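Local atomic coordinates of putative oxidoreductase molybdopterin-binding subunit (Sulfolobus tokodaii, PDB entry 4ZOH), a protein that probably catalyses molybdenum-dependent oxidation of aldehydes or similar substrates, as the molybdopterin cytosine dinucleotide-binding subunit of an enzyme of the xanthine oxidase family. Residues P42-I46 with K120-G124; E141-A147 with L273-G277; R332-P337 with G671-I676. All blocks are in the same frame, centred on the assembly; numbering follows the deposited sequence.

Contact 1: residues P42-I46 with K120-G124; sequences PHARI and KVHSG
His43 sets one face of its imidazole against the carbonyl oxygen of Val121, where the a/b hammerhead portion of the chain meets the loop after helix 111-114. The residue directly precedes strand 44-48, the middle strand of a small antiparallel sheet flanked by strands 72-73 and 100-104. With CG anti to the backbone N (chi1 -160°), the ring can lie against the loop at Val121. Val121 O lies 2.9 Å above the plane of the His43 ring, displaced toward the rim, and its separation from NE2 of His43 is 3.0 Å. Despite this closeness the angle is wrong for a hydrogen bond; the oxygen is instead bonded to Asn324. Lys120 O approaches the same ring obliquely, 3.4 Å from CE1 of His43.

What fixes the rotation of the ring is a pair of bonds from outside the loop: ND1 to the carbonyl of Asp106 and NE2 to the carboxylate of Glu72. Two acceptors at the two nitrogens, plus a carbonyl over the face, would probably favour an imidazole protonated at both nitrogens, though its charge is not observed. Ser123 N stands near the ring plane, at the edge, and bonds the same Glu72 oxygen, so carboxylate, imidazole and loop amide converge. A leucine in place of His43 would probably leave Glu72 and the Asp106 carbonyl without a shared partner and set the loop less firmly against the sheet.

Farther along the strand, the extended Arg45 chain brings NH2 within 3.2 Å of Ser123 OG, but obliquely and without a hydrogen bond. His122 turns away from the strand, its NE2 bonded to Asp65, while its ND1 accepts Gly124 N at 3.0 Å with an N-H...N angle of 159°, the donor tilted 33° from the imidazole plane.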
ATOM      1  N   PRO A  42      23.924  15.567  27.463  1.00 28.34           N
ATOM      2  CA  PRO A  42      24.308  16.581  26.480  1.00 28.49           C
ATOM      3  C   PRO A  42      25.603  16.307  25.740  1.00 28.55           C
ATOM      4  O   PRO A  42      25.776  16.738  24.562  1.00 28.42           O
ATOM      5  CB  PRO A  42      24.429  17.874  27.322  1.00 29.51           C
ATOM      6  CG  PRO A  42      24.424  17.417  28.757  1.00 28.53           C
ATOM      7  CD  PRO A  42      23.685  16.130  28.815  1.00 26.80           C
ATOM      8  N   HIS A  43      26.536  15.641  26.418  1.00 29.91           N
ATOM      9  CA  HIS A  43      27.876  15.348  25.834  1.00 26.43           C
ATOM     10  C   HIS A  43      28.508  14.164  26.549  1.00 32.43           C
ATOM     11  O   HIS A  43      28.702  14.180  27.767  1.00 32.01           O
ATOM     12  CB  HIS A  43      28.829  16.536  25.893  1.00 26.42           C
ATOM     13  CG  HIS A  43      29.981  16.452  24.926  1.00 26.06           C
ATOM     14  ND1 HIS A  43      31.067  17.320  24.962  1.00 29.78           N
ATOM     15  CD2 HIS A  43      30.222  15.598  23.906  1.00 23.25           C
ATOM     16  CE1 HIS A  43      31.892  17.042  23.967  1.00 26.98           C
ATOM     17  NE2 HIS A  43      31.401  15.995  23.309  1.00 27.96           N
ATOM     18  N   ALA A  44      28.750  13.095  25.792  1.00 35.11           N
ATOM     19  CA  ALA A  44      29.190  11.812  26.367  1.00 32.51           C
ATOM     20  C   ALA A  44      29.853  10.965  25.326  1.00 34.20           C
ATOM     21  O   ALA A  44      29.519  11.039  24.106  1.00 33.32           O
ATOM     22  CB  ALA A  44      28.069  11.034  27.033  1.00 26.88           C
ATOM     23  N   ARG A  45      30.818  10.174  25.808  1.00 33.57           N
ATOM     24  CA  ARG A  45      31.276   9.025  25.019  1.00 35.37           C
ATOM     25  C   ARG A  45      30.331   7.902  25.252  1.00 27.71           C
ATOM     26  O   ARG A  45      29.772   7.774  26.343  1.00 29.26           O
ATOM     27  CB  ARG A  45      32.750   8.648  25.275  1.00 35.83           C
ATOM     28  CG  ARG A  45      33.579   9.577  24.423  1.00 37.71           C
ATOM     29  CD  ARG A  45      35.020   9.147  24.327  1.00 45.28           C
ATOM     30  NE  ARG A  45      35.799  10.228  23.735  1.00 39.43           N
ATOM     31  CZ  ARG A  45      36.375  11.221  24.420  1.00 40.42           C
ATOM     32  NH1 ARG A  45      36.282  11.319  25.770  1.00 37.71           N
ATOM     33  NH2 ARG A  45      37.050  12.137  23.718  1.00 39.67           N
ATOM     34  N   ILE A  46      30.101   7.131  24.192  1.00 29.35           N
ATOM     35  CA  ILE A  46      29.125   6.037  24.255  1.00 31.73           C
ATOM     36  C   ILE A  46      29.638   4.677  23.753  1.00 29.87           C
ATOM     37  O   ILE A  46      30.381   4.621  22.770  1.00 27.38           O
ATOM     38  CB  ILE A  46      27.812   6.399  23.465  1.00 30.99           C
ATOM     39  CG1 ILE A  46      28.142   7.018  22.103  1.00 32.30           C
ATOM     40  CG2 ILE A  46      26.873   7.287  24.326  1.00 29.47           C
ATOM     41  CD1 ILE A  46      27.114   6.682  21.014  1.00 31.99           C
ATOM     42  N   LYS A 120      34.703  22.193  23.938  1.00 32.19           N
ATOM     43  CA  LYS A 120      34.296  21.894  22.559  1.00 31.26           C
ATOM     44  C   LYS A 120      32.989  21.113  22.559  1.00 31.51           C
ATOM     45  O   LYS A 120      32.770  20.229  23.405  1.00 30.65           O
ATOM     46  CB  LYS A 120      35.329  21.070  21.809  1.00 36.33           C
ATOM     47  CG  LYS A 120      36.702  21.671  21.747  1.00 38.50           C
ATOM     48  CD  LYS A 120      36.847  22.618  20.587  1.00 47.20           C
ATOM     49  CE  LYS A 120      38.199  23.300  20.695  1.00 48.97           C
ATOM     50  NZ  LYS A 120      38.160  24.477  19.791  1.00 62.48           N
ATOM     51  N   VAL A 121      32.074  21.453  21.658  1.00 31.22           N
ATOM     52  CA  VAL A 121      30.765  20.727  21.624  1.00 27.61           C
ATOM     53  C   VAL A 121      30.967  19.251  21.191  1.00 26.03           C
ATOM     54  O   VAL A 121      30.350  18.310  21.720  1.00 24.84           O
ATOM     55  CB  VAL A 121      29.733  21.442  20.723  1.00 26.89           C
ATOM     56  CG1 VAL A 121      28.466  20.576  20.591  1.00 26.48           C
ATOM     57  CG2 VAL A 121      29.377  22.782  21.378  1.00 26.16           C
ATOM     58  N   HIS A 122      31.824  19.072  20.226  1.00 26.48           N
ATOM     59  CA  HIS A 122      32.339  17.746  19.904  1.00 32.75           C
ATOM     60  C   HIS A 122      33.895  17.748  20.002  1.00 31.03           C
ATOM     61  O   HIS A 122      34.522  18.682  19.483  1.00 30.90           O
ATOM     62  CB  HIS A 122      31.962  17.341  18.463  1.00 30.11           C
ATOM     63  CG  HIS A 122      32.234  15.888  18.147  1.00 35.03           C
ATOM     64  ND1 HIS A 122      33.387  15.464  17.518  1.00 35.74           N
ATOM     65  CD2 HIS A 122      31.491  14.767  18.362  1.00 37.93           C
ATOM     66  CE1 HIS A 122      33.346  14.150  17.370  1.00 39.50           C
ATOM     67  NE2 HIS A 122      32.204  13.699  17.859  1.00 39.33           N
ATOM     68  N   SER A 123      34.468  16.659  20.554  1.00 35.49           N
ATOM     69  CA  SER A 123      35.967  16.346  20.510  1.00 35.38           C
ATOM     70  C   SER A 123      36.685  16.791  19.292  1.00 33.08           C
ATOM     71  O   SER A 123      37.692  17.441  19.398  1.00 38.28           O
ATOM     72  CB  SER A 123      36.280  14.850  20.656  1.00 28.60           C
ATOM     73  OG  SER A 123      35.984  14.536  21.965  1.00 34.82           O
ATOM     74  N   GLY A 124      36.198  16.424  18.134  1.00 34.79           N
ATOM     75  CA  GLY A 124      36.938  16.768  16.942  1.00 33.75           C
ATOM     76  C   GLY A 124      36.727  18.099  16.253  1.00 36.40           C
ATOM     77  O   GLY A 124      37.182  18.218  15.127  1.00 40.38           O
TER

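Contact 2: residues E141-A147 with L273-G277; sequences EKAFKEA and LGIRG
Phe144 and Arg276 come together through their first torsions: CG of Phe144 is anti to its carbonyl carbon, whereas CG of Arg276 sits between backbone N and carbonyl carbon (chi1 53°), from where an extended chain runs across the phenyl face. The guanidinium lies flat on the ring, planes 10° apart, as a cation-pi stack with CZ of Arg276 3.8 Å from the ring centroid of Phe144. CD of Arg276 adds a CH-pi contact 4.0 Å from that centroid. A salt bridge from NH2 to Glu263 probably holds the guanidinium in this orientation; Glu141 OE1, near its plane and 4.2 Å from NH1 of Arg276, is too far for a second.

Beside the stack the packing is closer to the backbone. Ala143 CB rests 3.8 Å from Gly274 CA, and a beta carbon on Gly274 would collide with it. Leu273 reaches the helix end, with CD1 3.6 Å from Ala147 CA. Leu273 and Gly274 together face Ala265 in a classic beta bulge. The segment axes approach to 6.9 Å at 111°, laying helix 140-145 across strand 272-282, with Phe144 and Ala147 also touching the adjacent strand 254-266.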
ATOM      1  N   GLU A 141      30.449  55.072  10.380  1.00 43.15           N
ATOM      2  CA  GLU A 141      31.220  56.080  11.116  1.00 39.79           C
ATOM      3  C   GLU A 141      30.542  57.445  11.146  1.00 35.93           C
ATOM      4  O   GLU A 141      30.450  58.086  12.205  1.00 37.38           O
ATOM      5  CB  GLU A 141      32.621  56.189  10.515  1.00 48.19           C
ATOM      6  CG  GLU A 141      33.769  55.568  11.317  1.00 53.72           C
ATOM      7  CD  GLU A 141      33.419  54.391  12.202  1.00 64.09           C
ATOM      8  OE1 GLU A 141      33.061  54.621  13.394  1.00 67.44           O
ATOM      9  OE2 GLU A 141      33.553  53.233  11.720  1.00 68.25           O
ATOM     10  N   LYS A 142      30.095  57.844   9.961  1.00 32.66           N
ATOM     11  CA  LYS A 142      29.293  59.005   9.712  1.00 38.27           C
ATOM     12  C   LYS A 142      27.973  58.986  10.488  1.00 45.22           C
ATOM     13  O   LYS A 142      27.552  60.047  11.018  1.00 40.76           O
ATOM     14  CB  LYS A 142      29.028  59.091   8.198  1.00 39.69           C
ATOM     15  CG  LYS A 142      28.081  60.200   7.765  1.00 41.73           C
ATOM     16  CD  LYS A 142      27.952  60.237   6.257  1.00 44.55           C
ATOM     17  CE  LYS A 142      27.276  61.535   5.808  1.00 49.10           C
ATOM     18  NZ  LYS A 142      25.892  61.285   5.353  1.00 56.44           N
ATOM     19  N   ALA A 143      27.320  57.805  10.541  1.00 36.54           N
ATOM     20  CA  ALA A 143      26.107  57.638  11.328  1.00 33.19           C
ATOM     21  C   ALA A 143      26.339  57.917  12.778  1.00 33.29           C
ATOM     22  O   ALA A 143      25.542  58.605  13.397  1.00 34.97           O
ATOM     23  CB  ALA A 143      25.504  56.211  11.181  1.00 31.78           C
ATOM     24  N   PHE A 144      27.353  57.305  13.365  1.00 33.97           N
ATOM     25  CA  PHE A 144      27.561  57.520  14.783  1.00 35.83           C
ATOM     26  C   PHE A 144      28.185  58.910  15.051  1.00 44.02           C
ATOM     27  O   PHE A 144      28.089  59.397  16.181  1.00 44.72           O
ATOM     28  CB  PHE A 144      28.321  56.382  15.454  1.00 32.46           C
ATOM     29  CG  PHE A 144      27.468  55.162  15.695  1.00 34.45           C
ATOM     30  CD1 PHE A 144      27.049  54.362  14.620  1.00 31.01           C
ATOM     31  CD2 PHE A 144      27.038  54.841  16.980  1.00 33.31           C
ATOM     32  CE1 PHE A 144      26.210  53.257  14.831  1.00 36.90           C
ATOM     33  CE2 PHE A 144      26.182  53.756  17.192  1.00 37.12           C
ATOM     34  CZ  PHE A 144      25.783  52.948  16.128  1.00 33.57           C
ATOM     35  N   LYS A 145      28.773  59.547  14.021  1.00 47.09           N
ATOM     36  CA  LYS A 145      29.364  60.910  14.170  1.00 51.70           C
ATOM     37  C   LYS A 145      28.235  61.932  14.313  1.00 45.66           C
ATOM     38  O   LYS A 145      28.197  62.670  15.296  1.00 48.16           O
ATOM     39  CB  LYS A 145      30.282  61.303  12.984  1.00 53.01           C
ATOM     40  CG  LYS A 145      31.247  62.459  13.238  1.00 60.54           C
ATOM     41  CD  LYS A 145      32.458  62.001  14.064  1.00 74.57           C
ATOM     42  CE  LYS A 145      33.057  63.117  14.930  1.00 78.30           C
ATOM     43  NZ  LYS A 145      33.527  64.283  14.122  1.00 80.72           N
ATOM     44  N   GLU A 146      27.325  61.904  13.337  1.00 42.19           N
ATOM     45  CA  GLU A 146      26.106  62.729  13.216  1.00 43.75           C
ATOM     46  C   GLU A 146      24.959  62.507  14.229  1.00 40.27           C
ATOM     47  O   GLU A 146      23.943  63.176  14.132  1.00 47.49           O
ATOM     48  CB  GLU A 146      25.522  62.549  11.814  1.00 41.17           C
ATOM     49  CG  GLU A 146      26.343  63.111  10.675  1.00 46.18           C
ATOM     50  CD  GLU A 146      25.726  62.836   9.305  1.00 58.83           C
ATOM     51  OE1 GLU A 146      24.797  61.984   9.186  1.00 67.97           O
ATOM     52  OE2 GLU A 146      26.174  63.467   8.319  1.00 67.43           O
ATOM     53  N   ALA A 147      25.105  61.590  15.174  1.00 41.20           N
ATOM     54  CA  ALA A 147      24.001  61.190  16.043  1.00 41.72           C
ATOM     55  C   ALA A 147      23.932  62.115  17.204  1.00 47.90           C
ATOM     56  O   ALA A 147      24.975  62.497  17.724  1.00 48.63           O
ATOM     57  CB  ALA A 147      24.211  59.791  16.572  1.00 42.94           C
ATOM     58  N   LEU A 273      19.904  56.598  12.303  1.00 36.69           N
ATOM     59  CA  LEU A 273      21.026  56.815  11.371  1.00 34.67           C
ATOM     60  C   LEU A 273      21.794  55.514  11.046  1.00 33.25           C
ATOM     61  O   LEU A 273      22.103  55.202   9.871  1.00 39.65           O
ATOM     62  CB  LEU A 273      21.967  57.904  11.924  1.00 35.59           C
ATOM     63  CG  LEU A 273      21.347  59.309  12.104  1.00 34.82           C
ATOM     64  CD1 LEU A 273      22.084  60.058  13.215  1.00 33.27           C
ATOM     65  CD2 LEU A 273      21.370  60.052  10.776  1.00 33.14           C
ATOM     66  N   GLY A 274      22.091  54.757  12.090  1.00 31.48           N
ATOM     67  CA  GLY A 274      22.901  53.609  11.916  1.00 34.97           C
ATOM     68  C   GLY A 274      22.807  52.752  13.140  1.00 37.37           C
ATOM     69  O   GLY A 274      22.326  53.228  14.220  1.00 34.72           O
ATOM     70  N   ILE A 275      23.328  51.522  12.944  1.00 31.11           N
ATOM     71  CA  ILE A 275      23.384  50.446  13.965  1.00 36.04           C
ATOM     72  C   ILE A 275      24.718  49.691  13.977  1.00 29.78           C
ATOM     73  O   ILE A 275      25.262  49.372  12.966  1.00 30.02           O
ATOM     74  CB  ILE A 275      22.420  49.269  13.659  1.00 35.46           C
ATOM     75  CG1 ILE A 275      21.169  49.727  12.960  1.00 44.81           C
ATOM     76  CG2 ILE A 275      22.154  48.485  14.940  1.00 41.29           C
ATOM     77  CD1 ILE A 275      20.165  50.281  13.919  1.00 44.82           C
ATOM     78  N   ARG A 276      25.171  49.315  15.143  1.00 33.90           N
ATOM     79  CA  ARG A 276      26.208  48.330  15.192  1.00 34.84           C
ATOM     80  C   ARG A 276      25.968  47.418  16.335  1.00 38.11           C
ATOM     81  O   ARG A 276      25.258  47.784  17.323  1.00 35.20           O
ATOM     82  CB  ARG A 276      27.579  48.977  15.362  1.00 41.70           C
ATOM     83  CG  ARG A 276      27.709  49.923  16.517  1.00 39.96           C
ATOM     84  CD  ARG A 276      28.915  50.838  16.259  1.00 44.67           C
ATOM     85  NE  ARG A 276      29.078  51.669  17.434  1.00 51.12           N
ATOM     86  CZ  ARG A 276      29.829  52.766  17.525  1.00 51.42           C
ATOM     87  NH1 ARG A 276      30.565  53.198  16.491  1.00 46.27           N
ATOM     88  NH2 ARG A 276      29.838  53.408  18.699  1.00 44.05           N
ATOM     89  N   GLY A 277      26.594  46.245  16.208  1.00 33.44           N
ATOM     90  CA  GLY A 277      26.752  45.344  17.337  1.00 31.53           C
ATOM     91  C   GLY A 277      27.020  43.890  16.921  1.00 28.44           C
ATOM     92  O   GLY A 277      27.577  43.615  15.857  1.00 26.93           O
TER

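Contact 3: residues R332-P337 with G671-I676; sequences RGAGRP and GEAGAI. With MCN (pterin cytosine dinucleotide), chain D.
Gly671 and Arg332 meet side-on: the glycine oxygen accepts both NE at 2.7 Å and NH2 at 2.8 Å from Arg332, the two donors lying in the carbonyl plane. The amide of Gly671 turns the other way, its N bonded to phosphate oxygen O2A of the pterin cytosine dinucleotide at 2.9 Å. A beta carbon here would clash with C9' of the cofactor. Its N8' in turn lies over a face of the Arg332 guanidinium, 3.2 Å above the plane.

Next comes Glu672, whose chain, extended beyond CG, places its carboxylate between two donors. Gly333 N reaches OE2 of Glu672 at 2.6 Å, on the anti side but tilted 31° out of the carboxylate plane. NH1 of Arg336 forms a salt bridge to OE1 of Glu672 at 2.7 Å, but from above, 64° out of the carboxylate plane; guanidinium and carboxylate are nearly perpendicular. Ser484 also bonds OE1, and Glu413 pairs with NE of Arg336.

Helix 673-688 then begins. Ala675 packs its CB on CD of Arg332, and Ile676 sets CG1 3.8 Å from CG of Pro337, while one water donates to the carbonyls of both Pro337 and Ile676.

The Glu672 side chain is about 3 Å from the molybdenum atom, consistent with the glutamate beside the metal in xanthine oxidase relatives; Gly333 and Arg336, with Ser484, are thus placed to act as a second shell that probably orients it.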
ATOM      1  N   ARG A 332       9.467  28.567  10.149  1.00 21.48           N
ATOM      2  CA  ARG A 332       8.667  29.588   9.507  1.00 18.97           C
ATOM      3  C   ARG A 332       9.238  31.009   9.509  1.00 17.88           C
ATOM      4  O   ARG A 332       9.227  31.676  10.530  1.00 18.95           O
ATOM      5  CB  ARG A 332       7.218  29.564  10.064  1.00 19.72           C
ATOM      6  CG  ARG A 332       6.261  30.308   9.090  1.00 18.85           C
ATOM      7  CD  ARG A 332       4.819  30.245   9.590  1.00 21.32           C
ATOM      8  NE  ARG A 332       3.859  30.652   8.532  1.00 21.67           N
ATOM      9  CZ  ARG A 332       2.606  30.165   8.456  1.00 20.72           C
ATOM     10  NH1 ARG A 332       2.215  29.275   9.363  1.00 18.64           N
ATOM     11  NH2 ARG A 332       1.785  30.506   7.448  1.00 18.27           N
ATOM     12  N   GLY A 333       9.765  31.418   8.367  1.00 22.04           N
ATOM     13  CA  GLY A 333      10.515  32.660   8.201  1.00 24.34           C
ATOM     14  C   GLY A 333      12.052  32.495   8.117  1.00 24.69           C
ATOM     15  O   GLY A 333      12.698  33.279   7.467  1.00 25.33           O
ATOM     16  N   ALA A 334      12.605  31.516   8.820  1.00 22.81           N
ATOM     17  CA  ALA A 334      13.967  31.013   8.586  1.00 21.98           C
ATOM     18  C   ALA A 334      15.015  32.174   8.611  1.00 22.80           C
ATOM     19  O   ALA A 334      15.660  32.501   7.566  1.00 19.62           O
ATOM     20  CB  ALA A 334      13.994  30.284   7.246  1.00 16.95           C
ATOM     21  N   GLY A 335      15.070  32.844   9.746  1.00 23.79           N
ATOM     22  CA  GLY A 335      16.002  33.972   9.945  1.00 24.96           C
ATOM     23  C   GLY A 335      15.381  35.368   9.747  1.00 24.73           C
ATOM     24  O   GLY A 335      15.821  36.356  10.352  1.00 23.65           O
ATOM     25  N   ARG A 336      14.410  35.482   8.848  1.00 24.02           N
ATOM     26  CA  ARG A 336      13.802  36.808   8.594  1.00 22.02           C
ATOM     27  C   ARG A 336      12.988  37.371   9.770  1.00 25.58           C
ATOM     28  O   ARG A 336      13.081  38.586  10.031  1.00 29.16           O
ATOM     29  CB  ARG A 336      13.041  36.840   7.297  1.00 23.07           C
ATOM     30  CG  ARG A 336      13.935  36.831   6.084  1.00 23.14           C
ATOM     31  CD  ARG A 336      14.034  35.468   5.428  1.00 25.38           C
ATOM     32  NE  ARG A 336      12.757  35.122   4.854  1.00 26.27           N
ATOM     33  CZ  ARG A 336      12.403  33.907   4.404  1.00 30.58           C
ATOM     34  NH1 ARG A 336      11.169  33.719   3.901  1.00 26.28           N
ATOM     35  NH2 ARG A 336      13.268  32.888   4.466  1.00 23.56           N
ATOM     36  N   PRO A 337      12.261  36.493  10.538  1.00 26.79           N
ATOM     37  CA  PRO A 337      11.542  36.994  11.700  1.00 24.58           C
ATOM     38  C   PRO A 337      12.491  37.645  12.728  1.00 27.66           C
ATOM     39  O   PRO A 337      12.151  38.712  13.331  1.00 24.39           O
ATOM     40  CB  PRO A 337      10.931  35.735  12.315  1.00 21.84           C
ATOM     41  CG  PRO A 337      10.754  34.841  11.172  1.00 21.13           C
ATOM     42  CD  PRO A 337      11.882  35.083  10.247  1.00 24.07           C
ATOM     43  N   GLY A 671       3.743  32.869   2.567  1.00 21.47           N
ATOM     44  CA  GLY A 671       3.733  31.724   3.561  1.00 19.40           C
ATOM     45  C   GLY A 671       4.336  32.088   4.887  1.00 19.71           C
ATOM     46  O   GLY A 671       3.887  31.592   5.957  1.00 23.03           O
ATOM     47  N   GLU A 672       5.346  32.966   4.843  1.00 20.70           N
ATOM     48  CA  GLU A 672       6.101  33.311   6.072  1.00 23.74           C
ATOM     49  C   GLU A 672       5.867  34.669   6.737  1.00 21.62           C
ATOM     50  O   GLU A 672       6.136  34.792   7.903  1.00 22.25           O
ATOM     51  CB  GLU A 672       7.639  33.010   5.888  1.00 26.10           C
ATOM     52  CG  GLU A 672       7.882  31.521   5.658  1.00 23.74           C
ATOM     53  CD  GLU A 672       9.280  31.177   5.112  1.00 23.82           C
ATOM     54  OE1 GLU A 672       9.575  31.481   3.942  1.00 22.42           O
ATOM     55  OE2 GLU A 672      10.109  30.656   5.899  1.00 26.30           O
ATOM     56  N   ALA A 673       5.371  35.645   5.952  1.00 22.59           N
ATOM     57  CA  ALA A 673       5.092  37.078   6.305  1.00 20.05           C
ATOM     58  C   ALA A 673       4.348  37.281   7.629  1.00 20.86           C
ATOM     59  O   ALA A 673       4.798  38.037   8.521  1.00 22.28           O
ATOM     60  CB  ALA A 673       4.350  37.717   5.110  1.00 17.29           C
ATOM     61  N   GLY A 674       3.267  36.525   7.834  1.00 20.79           N
ATOM     62  CA  GLY A 674       2.529  36.588   9.115  1.00 19.06           C
ATOM     63  C   GLY A 674       3.362  36.330  10.324  1.00 21.06           C
ATOM     64  O   GLY A 674       3.181  37.012  11.394  1.00 20.25           O
ATOM     65  N   ALA A 675       4.259  35.316  10.222  1.00 17.97           N
ATOM     66  CA  ALA A 675       5.039  34.956  11.408  1.00 19.62           C
ATOM     67  C   ALA A 675       6.111  36.044  11.585  1.00 20.13           C
ATOM     68  O   ALA A 675       6.479  36.334  12.723  1.00 21.23           O
ATOM     69  CB  ALA A 675       5.676  33.538  11.299  1.00 19.58           C
ATOM     70  N   ILE A 676       6.609  36.620  10.475  1.00 20.08           N
ATOM     71  CA  ILE A 676       7.643  37.657  10.577  1.00 20.41           C
ATOM     72  C   ILE A 676       7.045  38.911  11.314  1.00 23.76           C
ATOM     73  O   ILE A 676       7.576  39.342  12.323  1.00 21.20           O
ATOM     74  CB  ILE A 676       8.155  38.053   9.209  1.00 21.65           C
ATOM     75  CG1 ILE A 676       8.905  36.884   8.543  1.00 21.67           C
ATOM     76  CG2 ILE A 676       8.959  39.406   9.229  1.00 19.12           C
ATOM     77  CD1 ILE A 676       9.150  37.136   7.070  1.00 22.63           C
TER
HETATM   78  N1  MCN D 801      -0.762  32.901  -2.222  1.00 26.58           N
HETATM   79  C2  MCN D 801      -1.481  33.628  -3.157  1.00 27.83           C
HETATM   80  N3  MCN D 801      -0.982  34.781  -3.703  1.00 26.87           N
HETATM   81  C4  MCN D 801       0.270  35.218  -3.286  1.00 26.25           C
HETATM   82  C5  MCN D 801       1.004  34.498  -2.344  1.00 26.33           C
HETATM   83  C6  MCN D 801       0.497  33.309  -1.819  1.00 24.07           C
HETATM   84  O2  MCN D 801      -2.596  33.281  -3.559  1.00 27.20           O
HETATM   85  N4  MCN D 801       0.734  36.327  -3.821  1.00 23.47           N
HETATM   86  C1' MCN D 801      -1.368  31.668  -1.714  1.00 26.05           C
HETATM   87  C2D MCN D 801      -0.905  30.484  -2.566  1.00 27.48           C
HETATM   88  O2' MCN D 801      -1.785  30.183  -3.607  1.00 34.26           O
HETATM   89  C3' MCN D 801      -0.968  29.338  -1.591  1.00 26.77           C
HETATM   90  C4D MCN D 801      -0.336  29.987  -0.430  1.00 27.36           C
HETATM   91  O4D MCN D 801      -0.896  31.371  -0.421  1.00 26.77           O
HETATM   92  O3' MCN D 801      -2.259  28.947  -1.277  1.00 26.35           O
HETATM   93  C5' MCN D 801       1.075  29.810  -0.958  1.00 28.96           C
HETATM   94  O5' MCN D 801       1.935  30.545  -0.300  1.00 29.72           O
HETATM   95  PA  MCN D 801       3.459  30.794  -0.808  1.00 25.88           P
HETATM   96  O1A MCN D 801       3.815  30.480  -2.176  1.00 26.43           O
HETATM   97  O2A MCN D 801       3.612  32.183  -0.255  1.00 24.53           O
HETATM   98  O3A MCN D 801       4.170  29.784   0.341  1.00 25.71           O
HETATM   99  PB  MCN D 801       4.349  28.201   0.079  1.00 22.58           P
HETATM  100  O1B MCN D 801       5.673  28.008  -0.641  1.00 23.31           O
HETATM  101  O2B MCN D 801       3.204  27.518  -0.531  1.00 19.76           O
HETATM  102  O3B MCN D 801       4.421  27.739   1.536  1.00 20.82           O
HETATM  103  C10 MCN D 801       5.657  27.647   2.296  1.00 19.76           C
HETATM  104  C9' MCN D 801       5.506  28.320   3.639  1.00 20.12           C
HETATM  105  C8' MCN D 801       6.593  28.037   4.534  1.00 22.27           C
HETATM  106  S8' MCN D 801       8.248  28.357   4.037  1.00 25.50           S
HETATM  107  C7' MCN D 801       6.394  27.640   5.821  1.00 22.72           C
HETATM  108  S7' MCN D 801       7.721  27.424   6.994  1.00 24.97           S
HETATM  109  C6' MCN D 801       5.068  27.490   6.388  1.00 23.76           C
HETATM  110  C7  MCN D 801       4.016  28.252   5.515  1.00 24.09           C
HETATM  111  O9' MCN D 801       4.258  27.886   4.172  1.00 22.33           O
HETATM  112  N5' MCN D 801       4.696  26.097   6.630  1.00 22.48           N
HETATM  113  C4A MCN D 801       3.366  25.632   6.598  1.00 25.33           C
HETATM  114  N8' MCN D 801       2.632  27.832   5.893  1.00 23.55           N
HETATM  115  C4B MCN D 801       2.333  26.549   6.248  1.00 25.90           C
HETATM  116  N1' MCN D 801       1.045  26.198   6.242  1.00 24.57           N
HETATM  117  C2' MCN D 801       0.716  24.940   6.523  1.00 23.89           C
HETATM  118  N2' MCN D 801      -0.560  24.620   6.488  1.00 23.95           N
HETATM  119  N3' MCN D 801       1.685  23.948   6.890  1.00 22.66           N
HETATM  120  C4' MCN D 801       3.054  24.296   6.951  1.00 26.60           C
HETATM  121  O4' MCN D 801       3.915  23.433   7.288  1.00 24.48           O
HETATM  122  O   HOH W   1       9.524  38.371  14.122  1.00 25.31           O

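In the fold
From the N terminus, contact 1 is the first to close, bringing the loop before strand 129-138 back onto the three-stranded sheet and enclosing 73 residues. Contact 2 opens soon afterwards at helix 140-145 and spans 125 residues, returning through strand 272-282 to tie that helix to the five-stranded sheet. Contact 3 follows with a loop of 333 residues, joining the start of helix 336-353 to that of helix 673-688 beside the cofactor. The three run in series, neither nesting nor crossing. Contacts 1 and 2, with centres 42 Å apart, lie peripherally, whereas the centre of contact 3 is about 7 Å from that of the chain.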